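Local coordinates for protein mitochondrial enolase superfamily member 1 (Homo sapiens, PDB 4A35) that catalyses the magnesium-dependent dehydration of L-fuconate to 2-keto-3-deoxy-L-fuconate, a step in the breakdown of L-fucose, at residues W275-T280 with F325-S330; A252-D257 with G305-N310. All coordinates share one frame; numbering follows the deposited sequence. Where two conformers were deposited one is given.

Interaction 1 (W275-T280 with F325-S330); sequences WIEEPT and FLQIDS. With MG (magnesium ion), chain B.
Trp275 tips the CE3 corner of its indole over one face of the Phe325 ring. CE3 of Trp275 stands over the centre of that ring, 3.6 Å from Phe325 CG. The two planes meet obliquely, at 49°. The CB of Trp275 also touches the same ring, 3.7 Å from Phe325 CE1. The indole reaches Phe325 because Trp275 CG sits between the backbone N and the carbonyl carbon (chi1 72°).

The amide of Gln327 ends close to Trp275 CZ2 and gives a hydrogen bond from NE2 to Glu277 OE1, 3.0 Å long. The donor comes from above the carboxylate plane. Strands 275-277 and 325-326 belong to the modified TIM barrel of the enolase superfamily. They are not neighbours in the sheet: strand 301-304 runs between them, and side chains alone span the gap. Trp275 NE1 donates to the same Glu277 OE1 at 3.2 Å, on the anti lone pair. Lys221 adds a salt bridge to this oxygen, so OE1 is gripped from three residues and the carboxylate is held against rotation. The extended Glu277 chain, with CG anti to the backbone N (chi1 176°), carries OE2 to the magnesium ion at 2.2 Å. Asp251, Glu306 and three waters complete the metal site. One of these waters donates to Glu278 OE1 at 2.7 Å.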
ATOM      1  N   TRP A 275     -13.702  11.260  20.107  1.00 20.99           N
ATOM      2  CA  TRP A 275     -13.542  10.835  18.751  1.00 20.12           C
ATOM      3  C   TRP A 275     -13.770   9.340  18.596  1.00 21.02           C
ATOM      4  O   TRP A 275     -13.698   8.556  19.587  1.00 17.29           O
ATOM      5  CB  TRP A 275     -12.143  11.202  18.184  1.00 18.63           C
ATOM      6  CG  TRP A 275     -10.939  10.433  18.673  1.00 18.54           C
ATOM      7  CD1 TRP A 275     -10.675   9.100  18.497  1.00 21.23           C
ATOM      8  CD2 TRP A 275      -9.717  11.023  19.152  1.00 18.21           C
ATOM      9  NE1 TRP A 275      -9.400   8.801  18.964  1.00 19.55           N
ATOM     10  CE2 TRP A 275      -8.784   9.962  19.351  1.00 21.14           C
ATOM     11  CE3 TRP A 275      -9.326  12.353  19.458  1.00 19.97           C
ATOM     12  CZ2 TRP A 275      -7.475  10.191  19.809  1.00 19.28           C
ATOM     13  CZ3 TRP A 275      -8.040  12.573  19.936  1.00 21.77           C
ATOM     14  CH2 TRP A 275      -7.119  11.506  20.078  1.00 21.50           C
ATOM     15  N   ILE A 276     -14.058   8.967  17.354  1.00 17.17           N
ATOM     16  CA  ILE A 276     -14.068   7.569  16.891  1.00 15.14           C
ATOM     17  C   ILE A 276     -12.884   7.445  15.932  1.00 18.53           C
ATOM     18  O   ILE A 276     -12.804   8.171  14.911  1.00 17.19           O
ATOM     19  CB  ILE A 276     -15.412   7.023  16.280  1.00 17.93           C
ATOM     20  CG1 ILE A 276     -15.139   5.554  15.779  1.00 17.98           C
ATOM     21  CG2 ILE A 276     -15.908   7.877  15.075  1.00 14.73           C
ATOM     22  CD1 ILE A 276     -14.870   4.457  16.964  1.00 17.39           C
ATOM     23  N   GLU A 277     -11.957   6.559  16.291  1.00 16.31           N
ATOM     24  CA  GLU A 277     -10.736   6.373  15.530  1.00 17.17           C
ATOM     25  C   GLU A 277     -10.883   5.163  14.563  1.00 19.84           C
ATOM     26  O   GLU A 277     -11.409   4.107  14.946  1.00 19.34           O
ATOM     27  CB  GLU A 277      -9.581   6.185  16.519  1.00 18.05           C
ATOM     28  CG  GLU A 277      -8.224   5.878  15.881  1.00 20.11           C
ATOM     29  CD  GLU A 277      -7.138   5.847  16.955  1.00 24.19           C
ATOM     30  OE1 GLU A 277      -7.333   6.536  17.983  1.00 21.61           O
ATOM     31  OE2 GLU A 277      -6.054   5.253  16.723  1.00 22.68           O
ATOM     32  N   GLU A 278     -10.330   5.314  13.323  1.00 15.28           N
ATOM     33  CA  GLU A 278     -10.359   4.316  12.267  1.00 16.04           C
ATOM     34  C   GLU A 278     -11.732   3.614  12.154  1.00 20.75           C
ATOM     35  O   GLU A 278     -11.811   2.381  12.272  1.00 18.90           O
ATOM     36  CB  GLU A 278      -9.239   3.286  12.463  1.00 18.38           C
ATOM     37  CG  GLU A 278      -7.859   3.870  12.247  1.00 18.69           C
ATOM     38  CD  GLU A 278      -6.941   2.770  11.770  1.00 20.16           C
ATOM     39  OE1 GLU A 278      -6.633   1.864  12.590  1.00 22.39           O
ATOM     40  OE2 GLU A 278      -6.544   2.799  10.583  1.00 19.96           O
ATOM     41  N   PRO A 279     -12.844   4.363  11.968  1.00 20.03           N
ATOM     42  CA  PRO A 279     -14.155   3.681  11.839  1.00 19.38           C
ATOM     43  C   PRO A 279     -14.207   2.726  10.637  1.00 21.21           C
ATOM     44  O   PRO A 279     -14.975   1.772  10.659  1.00 21.39           O
ATOM     45  CB  PRO A 279     -15.143   4.843  11.687  1.00 20.26           C
ATOM     46  CG  PRO A 279     -14.303   5.983  11.054  1.00 22.90           C
ATOM     47  CD  PRO A 279     -12.990   5.833  11.832  1.00 20.73           C
ATOM     48  N   THR A 280     -13.384   2.955   9.581  1.00 17.99           N
ATOM     49  CA  THR A 280     -13.435   2.068   8.420  1.00 17.81           C
ATOM     50  C   THR A 280     -12.013   1.918   7.856  1.00 20.38           C
ATOM     51  O   THR A 280     -11.031   2.333   8.530  1.00 19.66           O
ATOM     52  CB  THR A 280     -14.471   2.583   7.381  1.00 17.50           C
ATOM     53  OG1 THR A 280     -14.714   1.543   6.459  1.00 19.25           O
ATOM     54  CG2 THR A 280     -14.016   3.890   6.626  1.00 18.20           C
ATOM     55  N   PHE A 325      -9.295  14.855  13.716  1.00 16.99           N
ATOM     56  CA  PHE A 325      -8.002  14.630  14.400  1.00 15.37           C
ATOM     57  C   PHE A 325      -7.158  13.756  13.510  1.00 19.12           C
ATOM     58  O   PHE A 325      -7.621  12.693  13.045  1.00 17.02           O
ATOM     59  CB  PHE A 325      -8.199  13.928  15.753  1.00 16.01           C
ATOM     60  CG  PHE A 325      -9.219  14.608  16.647  1.00 17.52           C
ATOM     61  CD1 PHE A 325     -10.575  14.262  16.575  1.00 17.78           C
ATOM     62  CD2 PHE A 325      -8.813  15.525  17.616  1.00 21.53           C
ATOM     63  CE1 PHE A 325     -11.511  14.827  17.463  1.00 20.54           C
ATOM     64  CE2 PHE A 325      -9.750  16.103  18.490  1.00 20.30           C
ATOM     65  CZ  PHE A 325     -11.094  15.756  18.402  1.00 19.10           C
ATOM     66  N   LEU A 326      -5.964  14.246  13.206  1.00 16.48           N
ATOM     67  CA  LEU A 326      -5.085  13.537  12.253  1.00 13.90           C
ATOM     68  C   LEU A 326      -4.028  12.810  13.020  1.00 17.43           C
ATOM     69  O   LEU A 326      -3.251  13.418  13.743  1.00 16.99           O
ATOM     70  CB  LEU A 326      -4.512  14.580  11.257  1.00 13.52           C
ATOM     71  CG  LEU A 326      -3.716  13.991  10.065  1.00 16.68           C
ATOM     72  CD1 LEU A 326      -3.739  14.961   8.880  1.00 16.50           C
ATOM     73  CD2 LEU A 326      -2.237  13.717  10.481  1.00 14.61           C
ATOM     74  N   GLN A 327      -3.929  11.486  12.795  1.00 14.95           N
ATOM     75  CA  GLN A 327      -2.994  10.696  13.597  1.00 15.16           C
ATOM     76  C   GLN A 327      -1.779  10.260  12.792  1.00 20.04           C
ATOM     77  O   GLN A 327      -1.812   9.230  12.141  1.00 20.84           O
ATOM     78  CB  GLN A 327      -3.746   9.488  14.190  1.00 17.96           C
ATOM     79  CG  GLN A 327      -4.955  10.052  15.004  1.00 22.47           C
ATOM     80  CD  GLN A 327      -5.883   9.036  15.489  1.00 30.12           C
ATOM     81  OE1 GLN A 327      -6.435   8.258  14.700  1.00 21.85           O
ATOM     82  NE2 GLN A 327      -6.101   9.049  16.799  1.00 24.02           N
ATOM     83  N   ILE A 328      -0.681  11.010  12.940  1.00 18.39           N
ATOM     84  CA  ILE A 328       0.571  10.612  12.317  1.00 17.22           C
ATOM     85  C   ILE A 328       1.135   9.358  13.001  1.00 19.15           C
ATOM     86  O   ILE A 328       0.807   9.052  14.145  1.00 17.95           O
ATOM     87  CB  ILE A 328       1.629  11.761  12.352  1.00 19.89           C
ATOM     88  CG1 ILE A 328       2.048  12.151  13.800  1.00 20.06           C
ATOM     89  CG2 ILE A 328       1.236  12.949  11.383  1.00 20.17           C
ATOM     90  CD1 ILE A 328       3.355  13.147  13.924  1.00 19.25           C
ATOM     91  N   ASP A 329       1.980   8.624  12.268  1.00 17.81           N
ATOM     92  CA  ASP A 329       2.707   7.504  12.825  1.00 16.75           C
ATOM     93  C   ASP A 329       4.168   7.625  12.351  1.00 19.86           C
ATOM     94  O   ASP A 329       4.435   7.847  11.162  1.00 19.28           O
ATOM     95  CB  ASP A 329       2.102   6.155  12.462  1.00 16.28           C
ATOM     96  CG  ASP A 329       2.901   5.068  13.191  1.00 18.46           C
ATOM     97  OD1 ASP A 329       2.575   4.775  14.354  1.00 20.41           O
ATOM     98  OD2 ASP A 329       3.873   4.543  12.603  1.00 19.48           O
ATOM     99  N   SER A 330       5.095   7.505  13.310  1.00 16.73           N
ATOM    100  CA  SER A 330       6.538   7.660  13.122  1.00 17.13           C
ATOM    101  C   SER A 330       7.143   6.558  12.229  1.00 19.13           C
ATOM    102  O   SER A 330       8.213   6.764  11.680  1.00 18.85           O
ATOM    103  CB  SER A 330       7.227   7.631  14.501  1.00 20.18           C
ATOM    104  OG  SER A 330       7.039   6.413  15.214  1.00 22.49           O
TER
HETATM  105 MG    MG B1445      -5.666   3.117  16.698  1.00 23.25          MG
HETATM  106  O   HOH W   1      -6.799   2.476  15.249  1.00 22.47           O
HETATM  107  O   HOH W   2      -4.741   0.896  16.897  1.00 39.24           O
HETATM  108  O   HOH W   3      -4.385   3.131  18.184  1.00 29.17           O

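Interaction 2 (A252-D257 with G305-N310); sequences ANQRWD and GEQCHN. With MG (magnesium ion), chain B.
Glu306 and Asn253 face each other across two waters beside the magnesium ion. Glu306 binds the metal through OE1 at 2.1 Å and leaves OE2 to the waters. One of the three metal-bound waters donates to Glu306 OE2 at 2.7 Å and accepts from Asn253 ND2 at 2.8 Å. A second water, off the metal, lies between them and accepts from Asn253 ND2 at 3.2 Å. ND2 of Asn253 is 4.0 Å from OE2 of Glu306, too far for a direct hydrogen bond, and the amide and carboxylate planes are 77° apart. With chi1 at 75°, Glu306 turns CG over its own backbone, and its straight outer chain reaches the ion.

Further out, Gln254 NE2 donates to Gln307 OE1 at 3.1 Å. The bond is bent, 137° at the hydrogen, and the donor stands above the carbonyl plane of Gln307. The stronger polar partner of Gln254 is Glu278, which accepts from the same NE2. Gln254 OE1 accepts from Arg103 of the second subunit. Were Gln254 an alanine, Gln307 OE1 and Glu278 OE2 would probably lose this donor, and that arginine one acceptor. A type I' turn from Ala252 to Arg255 puts Asn253 and Gln254 at its corners, and a type I turn from Gly305 to Cys308 does so for Glu306 and Gln307. Such loops at the C-terminal strand ends form the active-site rim of an enolase-superfamily barrel.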
ATOM      1  N   ALA A 252     -12.055   1.795  16.579  1.00 17.46           N
ATOM      2  CA  ALA A 252     -12.666   0.628  15.930  1.00 16.12           C
ATOM      3  C   ALA A 252     -11.664  -0.153  15.085  1.00 18.59           C
ATOM      4  O   ALA A 252     -12.079  -1.179  14.534  1.00 18.54           O
ATOM      5  CB  ALA A 252     -13.844   1.057  15.062  1.00 18.12           C
ATOM      6  N   ASN A 253     -10.393   0.339  14.930  1.00 15.58           N
ATOM      7  CA  ASN A 253      -9.370  -0.414  14.134  1.00 14.97           C
ATOM      8  C   ASN A 253      -9.925  -0.960  12.788  1.00 18.61           C
ATOM      9  O   ASN A 253      -9.681  -2.147  12.407  1.00 16.93           O
ATOM     10  CB  ASN A 253      -8.808  -1.599  14.975  1.00 18.54           C
ATOM     11  CG  ASN A 253      -7.943  -1.104  16.109  1.00 24.99           C
ATOM     12  OD1 ASN A 253      -8.420  -0.947  17.230  1.00 20.09           O
ATOM     13  ND2 ASN A 253      -6.727  -0.664  15.798  1.00 26.96           N
ATOM     14  N   GLN A 254     -10.650  -0.061  12.028  1.00 15.49           N
ATOM     15  CA  GLN A 254     -11.087  -0.308  10.637  1.00 15.10           C
ATOM     16  C   GLN A 254     -12.185  -1.353  10.492  1.00 19.26           C
ATOM     17  O   GLN A 254     -12.421  -1.812   9.387  1.00 17.76           O
ATOM     18  CB  GLN A 254      -9.863  -0.758   9.746  1.00 13.75           C
ATOM     19  CG  GLN A 254      -8.600   0.084   9.983  1.00 18.34           C
ATOM     20  CD  GLN A 254      -7.322  -0.605   9.512  1.00 20.02           C
ATOM     21  OE1 GLN A 254      -7.323  -1.765   9.070  1.00 17.95           O
ATOM     22  NE2 GLN A 254      -6.183   0.078   9.659  1.00 21.31           N
ATOM     23  N   ARG A 255     -12.873  -1.746  11.584  1.00 17.03           N
ATOM     24  CA  ARG A 255     -13.797  -2.854  11.494  1.00 17.68           C
ATOM     25  C   ARG A 255     -14.994  -2.675  10.573  1.00 20.72           C
ATOM     26  O   ARG A 255     -15.486  -3.673  10.038  1.00 18.04           O
ATOM     27  CB  ARG A 255     -14.346  -3.228  12.908  1.00 16.42           C
ATOM     28  CG  ARG A 255     -13.235  -3.913  13.730  1.00 17.59           C
ATOM     29  CD  ARG A 255     -12.981  -5.345  13.197  1.00 21.04           C
ATOM     30  NE  ARG A 255     -14.145  -6.202  13.436  1.00 27.03           N
ATOM     31  CZ  ARG A 255     -14.185  -7.510  13.200  1.00 31.83           C
ATOM     32  NH1 ARG A 255     -13.130  -8.133  12.682  1.00 29.07           N
ATOM     33  NH2 ARG A 255     -15.289  -8.208  13.470  1.00 30.91           N
ATOM     34  N   TRP A 256     -15.496  -1.444  10.452  1.00 19.61           N
ATOM     35  CA  TRP A 256     -16.809  -1.250   9.860  1.00 19.37           C
ATOM     36  C   TRP A 256     -16.861  -0.786   8.431  1.00 20.46           C
ATOM     37  O   TRP A 256     -15.904  -0.177   7.935  1.00 20.35           O
ATOM     38  CB  TRP A 256     -17.582  -0.209  10.733  1.00 17.57           C
ATOM     39  CG  TRP A 256     -17.645  -0.519  12.218  1.00 19.07           C
ATOM     40  CD1 TRP A 256     -17.980  -1.712  12.799  1.00 22.22           C
ATOM     41  CD2 TRP A 256     -17.451   0.417  13.304  1.00 18.55           C
ATOM     42  NE1 TRP A 256     -17.957  -1.590  14.184  1.00 21.29           N
ATOM     43  CE2 TRP A 256     -17.712  -0.277  14.512  1.00 22.99           C
ATOM     44  CE3 TRP A 256     -17.112   1.785  13.371  1.00 19.37           C
ATOM     45  CZ2 TRP A 256     -17.594   0.342  15.773  1.00 22.68           C
ATOM     46  CZ3 TRP A 256     -17.118   2.423  14.608  1.00 20.22           C
ATOM     47  CH2 TRP A 256     -17.308   1.695  15.800  1.00 20.91           C
ATOM     48  N   ASP A 257     -17.987  -1.133   7.744  1.00 16.55           N
ATOM     49  CA  ASP A 257     -18.360  -0.539   6.475  1.00 17.08           C
ATOM     50  C   ASP A 257     -18.945   0.848   6.823  1.00 22.29           C
ATOM     51  O   ASP A 257     -19.197   1.133   8.006  1.00 21.84           O
ATOM     52  CB  ASP A 257     -19.333  -1.433   5.668  1.00 19.58           C
ATOM     53  CG  ASP A 257     -18.635  -2.662   5.071  1.00 24.05           C
ATOM     54  OD1 ASP A 257     -17.412  -2.851   5.324  1.00 20.57           O
ATOM     55  OD2 ASP A 257     -19.296  -3.414   4.349  1.00 30.26           O
ATOM     56  N   GLY A 305      -5.431   7.647  10.761  1.00 17.83           N
ATOM     57  CA  GLY A 305      -4.089   7.869  10.264  1.00 17.64           C
ATOM     58  C   GLY A 305      -3.006   6.879  10.616  1.00 19.58           C
ATOM     59  O   GLY A 305      -1.999   6.857   9.913  1.00 18.97           O
ATOM     60  N   GLU A 306      -3.143   6.123  11.720  1.00 18.34           N
ATOM     61  CA  GLU A 306      -2.043   5.232  12.098  1.00 19.51           C
ATOM     62  C   GLU A 306      -1.613   4.238  10.980  1.00 21.62           C
ATOM     63  O   GLU A 306      -0.439   3.888  10.971  1.00 21.40           O
ATOM     64  CB  GLU A 306      -2.376   4.428  13.361  1.00 20.52           C
ATOM     65  CG  GLU A 306      -3.340   3.295  13.132  1.00 24.59           C
ATOM     66  CD  GLU A 306      -3.708   2.644  14.436  1.00 31.93           C
ATOM     67  OE1 GLU A 306      -4.133   3.390  15.343  1.00 27.60           O
ATOM     68  OE2 GLU A 306      -3.525   1.418  14.575  1.00 29.18           O
ATOM     69  N   GLN A 307      -2.553   3.776  10.055  1.00 16.82           N
ATOM     70  CA  GLN A 307      -2.181   2.861   8.988  1.00 18.35           C
ATOM     71  C   GLN A 307      -2.262   3.566   7.633  1.00 21.39           C
ATOM     72  O   GLN A 307      -2.170   2.907   6.590  1.00 22.41           O
ATOM     73  CB  GLN A 307      -3.068   1.583   9.002  1.00 19.49           C
ATOM     74  CG  GLN A 307      -2.717   0.666  10.198  1.00 23.32           C
ATOM     75  CD  GLN A 307      -2.833  -0.815   9.882  1.00 36.66           C
ATOM     76  OE1 GLN A 307      -3.663  -1.539  10.457  1.00 42.11           O
ATOM     77  NE2 GLN A 307      -1.917  -1.340   9.078  1.00 31.43           N
ATOM     78  N   CYS A 308      -2.485   4.918   7.652  1.00 16.09           N
ATOM     79  CA  CYS A 308      -2.517   5.728   6.454  0.50 16.19           C
ATOM     80  C   CYS A 308      -1.132   5.649   5.788  1.00 19.17           C
ATOM     81  O   CYS A 308      -0.149   6.068   6.413  1.00 17.16           O
ATOM     82  CB  CYS A 308      -2.867   7.150   6.829  0.50 17.07           C
ATOM     83  SG  CYS A 308      -2.820   8.240   5.428  0.50 20.65           S
ATOM     84  N   HIS A 309      -1.027   5.029   4.640  1.00 16.25           N
ATOM     85  CA  HIS A 309       0.286   4.671   4.070  1.00 15.02           C
ATOM     86  C   HIS A 309       1.247   5.774   3.590  1.00 16.43           C
ATOM     87  O   HIS A 309       2.468   5.527   3.581  1.00 18.09           O
ATOM     88  CB  HIS A 309       0.161   3.530   3.026  1.00 14.82           C
ATOM     89  CG  HIS A 309      -0.718   3.833   1.851  1.00 17.21           C
ATOM     90  ND1 HIS A 309      -0.230   4.522   0.760  1.00 20.83           N
ATOM     91  CD2 HIS A 309      -2.025   3.557   1.646  1.00 19.58           C
ATOM     92  CE1 HIS A 309      -1.234   4.619  -0.094  1.00 19.37           C
ATOM     93  NE2 HIS A 309      -2.342   4.091   0.399  1.00 21.39           N
ATOM     94  N   ASN A 310       0.757   6.953   3.166  1.00 16.84           N
ATOM     95  CA  ASN A 310       1.697   7.992   2.725  1.00 17.29           C
ATOM     96  C   ASN A 310       0.982   9.336   2.769  1.00 18.21           C
ATOM     97  O   ASN A 310      -0.217   9.406   3.108  1.00 16.67           O
ATOM     98  CB  ASN A 310       2.344   7.672   1.348  1.00 19.55           C
ATOM     99  CG  ASN A 310       1.390   7.621   0.168  1.00 20.40           C
ATOM    100  OD1 ASN A 310       0.363   8.321   0.150  1.00 15.34           O
ATOM    101  ND2 ASN A 310       1.668   6.729  -0.789  1.00 16.71           N
TER
HETATM  102 MG    MG B1445      -5.666   3.117  16.698  1.00 23.25          MG
HETATM  103  O   HOH W   4      -5.207  -0.358  12.942  1.00 23.04           O
HETATM  104  O   HOH W   2      -4.741   0.896  16.897  1.00 39.24           O
HETATM  105  O   HOH W   1      -6.799   2.476  15.249  1.00 22.47           O
HETATM  106  O   HOH W   3      -4.385   3.131  18.184  1.00 29.17           O

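How the interactions relate
Both contacts are buried and meet at one magnesium ion, with three of its waters in common. Interaction 1 starts on strands 275-277 and 325-326 inside the barrel. It combines aromatic packing with direct hydrogen bonding. Interaction 2 joins loops that follow strands 247-251 and 301-304. Its chemistry is polar, much of it runs through water, and its outer side meets the second subunit. It also buries less area, 119 Å² against 236 Å². Their segments alternate along the chain, and 252-257 lies directly against 275-280. There Gln254 N is 2.7 Å from Glu278 O, and Thr280 OG1 bonds to Trp256 O.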